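Local coordinates for hypothetical 33.3 KDA protein IN ade3-ser2 intergenic region (Saccharomyces cerevisiae, PDB 1ODF) that is probably an ATP-dependent kinase of still unknown specificity, built on a P-loop fold that closely resembles bacterial pantothenate kinase, at residues L81-N84 / E85-N89; N215-Y218 / G219-L222. One frame throughout, in Å; residues are numbered along the deposited sequence.

Two turns of helix, one ending and one beginning, show how the same backbone pattern of bonds four residues apart can serve different surroundings. Contact 1 (81-84 with 85-89) lies at the surface, its centre about 23 Å from that of the chain, where helix 77-86 gives way to loop. Contact 2 (215-218 with 219-222) opens helix 216-232 and is partly buried, close to the predicted ATP-binding loop. The two share no element, and their nearest atoms are about 17 Å apart. Contact 1 combines mostly exposed polar side chains with one leucine-phenylalanine pair, whereas in contact 2 a buried indole lies against the first turn of its own helix.

Contact 1: residues L81-N84 / E85-N89; sequences LKLN and EQFKN
The backbone N of Phe-87 donates to Leu-83 O at 3.1 Å, with an N-H...O angle of 155°, and reaches that oxygen tilted 30° from its carbonyl plane. Two residues earlier, Glu-85 N makes a weak bond of 3.4 Å to Leu-81 O. Asn-84 turns its polar groups to the following loop: OD1 accepts from the backbone N of Gly-95 and its backbone O from NE2 of Gln-94. That same backbone O also meets Lys-88 CA in a C-H...O contact of 3.1 Å. This is the C-terminal turn of helix 77-86. Phe-87 is the first residue to abandon helical angles, and Lys-88 N closes back on Glu-85 O at 2.8 Å. Among the side chains, Leu-83 and Phe-87 meet obliquely. With CG of Leu-83 anti to its own N (chi1 -177°), CD1 is carried along the helix to 3.8 Å from CD1 of Phe-87 and 3.9 Å from CE1. Leu-83 O lies at the edge of the same ring, in its plane. Farther out, Leu-83 packs on Leu-75 and Thr-101, while Phe-87 touches Leu-93 and, on helix 182-195, Asp-184 and Lys-188.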
loop_
_atom_site.group_PDB
_atom_site.type_symbol
_atom_site.label_atom_id
_atom_site.label_comp_id
_atom_site.label_asym_id
_atom_site.label_seq_id
_atom_site.Cartn_x
_atom_site.Cartn_y
_atom_site.Cartn_z
ATOM N N LEU A 81 -5.631 -18.731 -8.626
ATOM C CA LEU A 81 -5.544 -19.702 -9.714
ATOM C C LEU A 81 -6.695 -19.444 -10.675
ATOM O O LEU A 81 -6.528 -19.513 -11.896
ATOM C CB LEU A 81 -5.632 -21.131 -9.171
ATOM C CG LEU A 81 -4.460 -21.586 -8.298
ATOM C CD1 LEU A 81 -4.695 -23.023 -7.866
ATOM C CD2 LEU A 81 -3.143 -21.451 -9.070
ATOM N N LYS A 82 -7.860 -19.144 -10.105
ATOM C CA LYS A 82 -9.057 -18.846 -10.882
ATOM C C LYS A 82 -8.803 -17.576 -11.681
ATOM O O LYS A 82 -9.184 -17.471 -12.843
ATOM C CB LYS A 82 -10.257 -18.638 -9.950
ATOM C CG LYS A 82 -11.500 -18.082 -10.643
ATOM C CD LYS A 82 -12.347 -17.224 -9.690
ATOM C CE LYS A 82 -13.151 -18.056 -8.693
ATOM N NZ LYS A 82 -14.247 -18.814 -9.372
ATOM N N LEU A 83 -8.153 -16.609 -11.048
ATOM C CA LEU A 83 -7.839 -15.348 -11.700
ATOM C C LEU A 83 -6.842 -15.555 -12.839
ATOM O O LEU A 83 -6.907 -14.868 -13.859
ATOM C CB LEU A 83 -7.253 -14.358 -10.694
ATOM C CG LEU A 83 -6.967 -12.976 -11.291
ATOM C CD1 LEU A 83 -8.293 -12.289 -11.611
ATOM C CD2 LEU A 83 -6.139 -12.137 -10.320
ATOM N N ASN A 84 -5.913 -16.495 -12.653
ATOM C CA ASN A 84 -4.900 -16.782 -13.667
ATOM C C ASN A 84 -5.537 -17.122 -15.003
ATOM O O ASN A 84 -5.192 -16.540 -16.032
ATOM C CB ASN A 84 -4.004 -17.949 -13.237
ATOM C CG ASN A 84 -3.002 -17.556 -12.177
ATOM O OD1 ASN A 84 -2.486 -16.437 -12.182
ATOM N ND2 ASN A 84 -2.702 -18.482 -11.269
ATOM N N GLU A 85 -6.466 -18.073 -14.973
ATOM C CA GLU A 85 -7.162 -18.522 -16.173
ATOM C C GLU A 85 -8.103 -17.458 -16.723
ATOM O O GLU A 85 -8.106 -17.193 -17.927
ATOM C CB GLU A 85 -7.944 -19.802 -15.872
ATOM C CG GLU A 85 -8.832 -19.695 -14.649
ATOM C CD GLU A 85 -9.493 -21.011 -14.286
ATOM O OE1 GLU A 85 -8.762 -21.994 -14.024
ATOM O OE2 GLU A 85 -10.743 -21.059 -14.259
ATOM N N GLN A 86 -8.894 -16.849 -15.842
ATOM C CA GLN A 86 -9.836 -15.810 -16.249
ATOM C C GLN A 86 -9.130 -14.798 -17.148
ATOM O O GLN A 86 -9.690 -14.345 -18.143
ATOM C CB GLN A 86 -10.400 -15.105 -15.022
ATOM C CG GLN A 86 -11.667 -14.317 -15.282
ATOM C CD GLN A 86 -12.071 -13.478 -14.086
ATOM O OE1 GLN A 86 -12.068 -13.957 -12.947
ATOM N NE2 GLN A 86 -12.425 -12.220 -14.334
ATOM N N PHE A 87 -7.897 -14.451 -16.794
ATOM C CA PHE A 87 -7.107 -13.512 -17.583
ATOM C C PHE A 87 -5.860 -14.236 -18.079
ATOM O O PHE A 87 -4.741 -13.736 -17.967
ATOM C CB PHE A 87 -6.713 -12.293 -16.743
ATOM C CG PHE A 87 -7.881 -11.431 -16.342
ATOM C CD1 PHE A 87 -8.767 -11.847 -15.352
ATOM C CD2 PHE A 87 -8.109 -10.209 -16.972
ATOM C CE1 PHE A 87 -9.863 -11.062 -14.993
ATOM C CE2 PHE A 87 -9.204 -9.414 -16.621
ATOM C CZ PHE A 87 -10.083 -9.843 -15.628
ATOM N N LYS A 88 -6.083 -15.420 -18.638
ATOM C CA LYS A 88 -5.018 -16.278 -19.147
ATOM C C LYS A 88 -3.970 -15.603 -20.033
ATOM O O LYS A 88 -2.805 -16.010 -20.044
ATOM C CB LYS A 88 -5.641 -17.466 -19.894
ATOM C CG LYS A 88 -6.530 -17.067 -21.074
ATOM C CD LYS A 88 -7.448 -18.209 -21.520
ATOM C CE LYS A 88 -6.672 -19.444 -21.958
ATOM N NZ LYS A 88 -7.574 -20.548 -22.400
ATOM N N ASN A 89 -4.369 -14.567 -20.762
ATOM C CA ASN A 89 -3.434 -13.895 -21.657
ATOM C C ASN A 89 -2.800 -12.631 -21.107
ATOM O O ASN A 89 -1.999 -11.986 -21.787
ATOM C CB ASN A 89 -4.126 -13.606 -22.984
ATOM C CG ASN A 89 -4.642 -14.870 -23.644
ATOM O OD1 ASN A 89 -3.868 -15.790 -23.938
ATOM N ND2 ASN A 89 -5.952 -14.931 -23.871
#

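Contact 2: residues N215-Y218 / G219-L222; sequences NNVY and GWRL
The indole of Trp-220 lies over Asn-216, whose CB makes a CH-pi contact with the six-membered ring, 3.9 Å from its centroid and 17° off the normal. This is the first turn of helix 216-232, which follows strand 204-211 of the parallel core of a P-loop kinase fold. Asn-216 is also held through its backbone: Trp-220 N donates to Asn-216 O at 2.9 Å, almost straight (171°), and that oxygen also sits above the indole, 3.2 Å from CG. Trp-220 CG stands anti to its carbonyl carbon (chi1 -62°), which swings the ring back over the preceding turn and brings CZ3 to 4.3 Å from CG2 of Val-217. Beyond the turn, NE1 bonds to Ser-277 O and Arg-279 makes a cation-pi contact with the indole. A leucine in place of Trp-220 would probably leave Ser-277 O without its indole donor and uncover the CB of Asn-216. The side chain of Val-217 touches Pro-39 of the predicted ATP-binding loop, and the Tyr-218 ring stacks with His-242 while its OH bonds to Asp-246. Tyr-218 O accepts from Leu-222 N at 2.9 Å, with CG of Leu-222 only 3.4 Å from that oxygen.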
loop_
_atom_site.group_PDB
_atom_site.type_symbol
_atom_site.label_atom_id
_atom_site.label_comp_id
_atom_site.label_asym_id
_atom_site.label_seq_id
_atom_site.Cartn_x
_atom_site.Cartn_y
_atom_site.Cartn_z
ATOM N N ASN A 215 14.126 3.907 -11.229
ATOM C CA ASN A 215 14.888 2.697 -11.490
ATOM C C ASN A 215 15.639 2.272 -10.236
ATOM O O ASN A 215 16.334 1.256 -10.224
ATOM C CB ASN A 215 15.841 2.899 -12.672
ATOM C CG ASN A 215 15.111 2.912 -14.003
ATOM O OD1 ASN A 215 14.302 2.025 -14.288
ATOM N ND2 ASN A 215 15.393 3.915 -14.828
ATOM N N ASN A 216 15.483 3.054 -9.175
ATOM C CA ASN A 216 16.112 2.725 -7.905
ATOM C C ASN A 216 15.465 1.438 -7.417
ATOM O O ASN A 216 16.063 0.671 -6.662
ATOM C CB ASN A 216 15.875 3.836 -6.877
ATOM C CG ASN A 216 16.726 5.066 -7.140
ATOM O OD1 ASN A 216 16.675 6.045 -6.390
ATOM N ND2 ASN A 216 17.514 5.020 -8.205
ATOM N N VAL A 217 14.233 1.208 -7.862
ATOM C CA VAL A 217 13.489 0.021 -7.475
ATOM C C VAL A 217 14.231 -1.253 -7.879
ATOM O O VAL A 217 14.285 -2.203 -7.101
ATOM C CB VAL A 217 12.061 0.031 -8.088
ATOM C CG1 VAL A 217 11.354 -1.293 -7.816
ATOM C CG2 VAL A 217 11.255 1.172 -7.484
ATOM N N TYR A 218 14.798 -1.278 -9.083
ATOM C CA TYR A 218 15.546 -2.456 -9.522
ATOM C C TYR A 218 16.692 -2.663 -8.548
ATOM O O TYR A 218 16.883 -3.757 -8.009
ATOM C CB TYR A 218 16.125 -2.272 -10.928
ATOM C CG TYR A 218 15.106 -2.310 -12.040
ATOM C CD1 TYR A 218 14.564 -1.130 -12.558
ATOM C CD2 TYR A 218 14.682 -3.524 -12.581
ATOM C CE1 TYR A 218 13.628 -1.162 -13.587
ATOM C CE2 TYR A 218 13.744 -3.570 -13.610
ATOM C CZ TYR A 218 13.222 -2.384 -14.108
ATOM O OH TYR A 218 12.284 -2.417 -15.112
ATOM N N GLY A 219 17.446 -1.593 -8.320
ATOM C CA GLY A 219 18.570 -1.659 -7.408
ATOM C C GLY A 219 18.204 -2.220 -6.051
ATOM O O GLY A 219 18.830 -3.164 -5.576
ATOM N N TRP A 220 17.181 -1.645 -5.426
ATOM C CA TRP A 220 16.747 -2.089 -4.109
ATOM C C TRP A 220 16.366 -3.567 -4.050
ATOM O O TRP A 220 16.622 -4.235 -3.051
ATOM C CB TRP A 220 15.574 -1.238 -3.628
ATOM C CG TRP A 220 15.901 0.217 -3.472
ATOM C CD1 TRP A 220 17.115 0.754 -3.152
ATOM C CD2 TRP A 220 14.986 1.317 -3.552
ATOM N NE1 TRP A 220 17.012 2.118 -3.023
ATOM C CE2 TRP A 220 15.717 2.491 -3.262
ATOM C CE3 TRP A 220 13.619 1.425 -3.838
ATOM C CZ2 TRP A 220 15.127 3.758 -3.250
ATOM C CZ3 TRP A 220 13.032 2.687 -3.825
ATOM C CH2 TRP A 220 13.788 3.836 -3.533
ATOM N N ARG A 221 15.754 -4.085 -5.107
ATOM C CA ARG A 221 15.376 -5.491 -5.094
ATOM C C ARG A 221 16.562 -6.404 -5.427
ATOM O O ARG A 221 16.613 -7.551 -4.978
ATOM C CB ARG A 221 14.220 -5.756 -6.060
ATOM C CG ARG A 221 13.645 -7.164 -5.920
ATOM C CD ARG A 221 13.288 -7.467 -4.458
ATOM N NE ARG A 221 13.122 -8.899 -4.219
ATOM C CZ ARG A 221 11.982 -9.567 -4.375
ATOM N NH1 ARG A 221 11.943 -10.872 -4.137
ATOM N NH2 ARG A 221 10.877 -8.934 -4.742
ATOM N N LEU A 222 17.512 -5.897 -6.209
ATOM C CA LEU A 222 18.700 -6.670 -6.562
ATOM C C LEU A 222 19.505 -6.891 -5.290
ATOM O O LEU A 222 20.064 -7.969 -5.071
ATOM C CB LEU A 222 19.557 -5.920 -7.589
ATOM C CG LEU A 222 19.124 -6.028 -9.055
ATOM C CD1 LEU A 222 19.712 -4.875 -9.861
ATOM C CD2 LEU A 222 19.560 -7.375 -9.621
#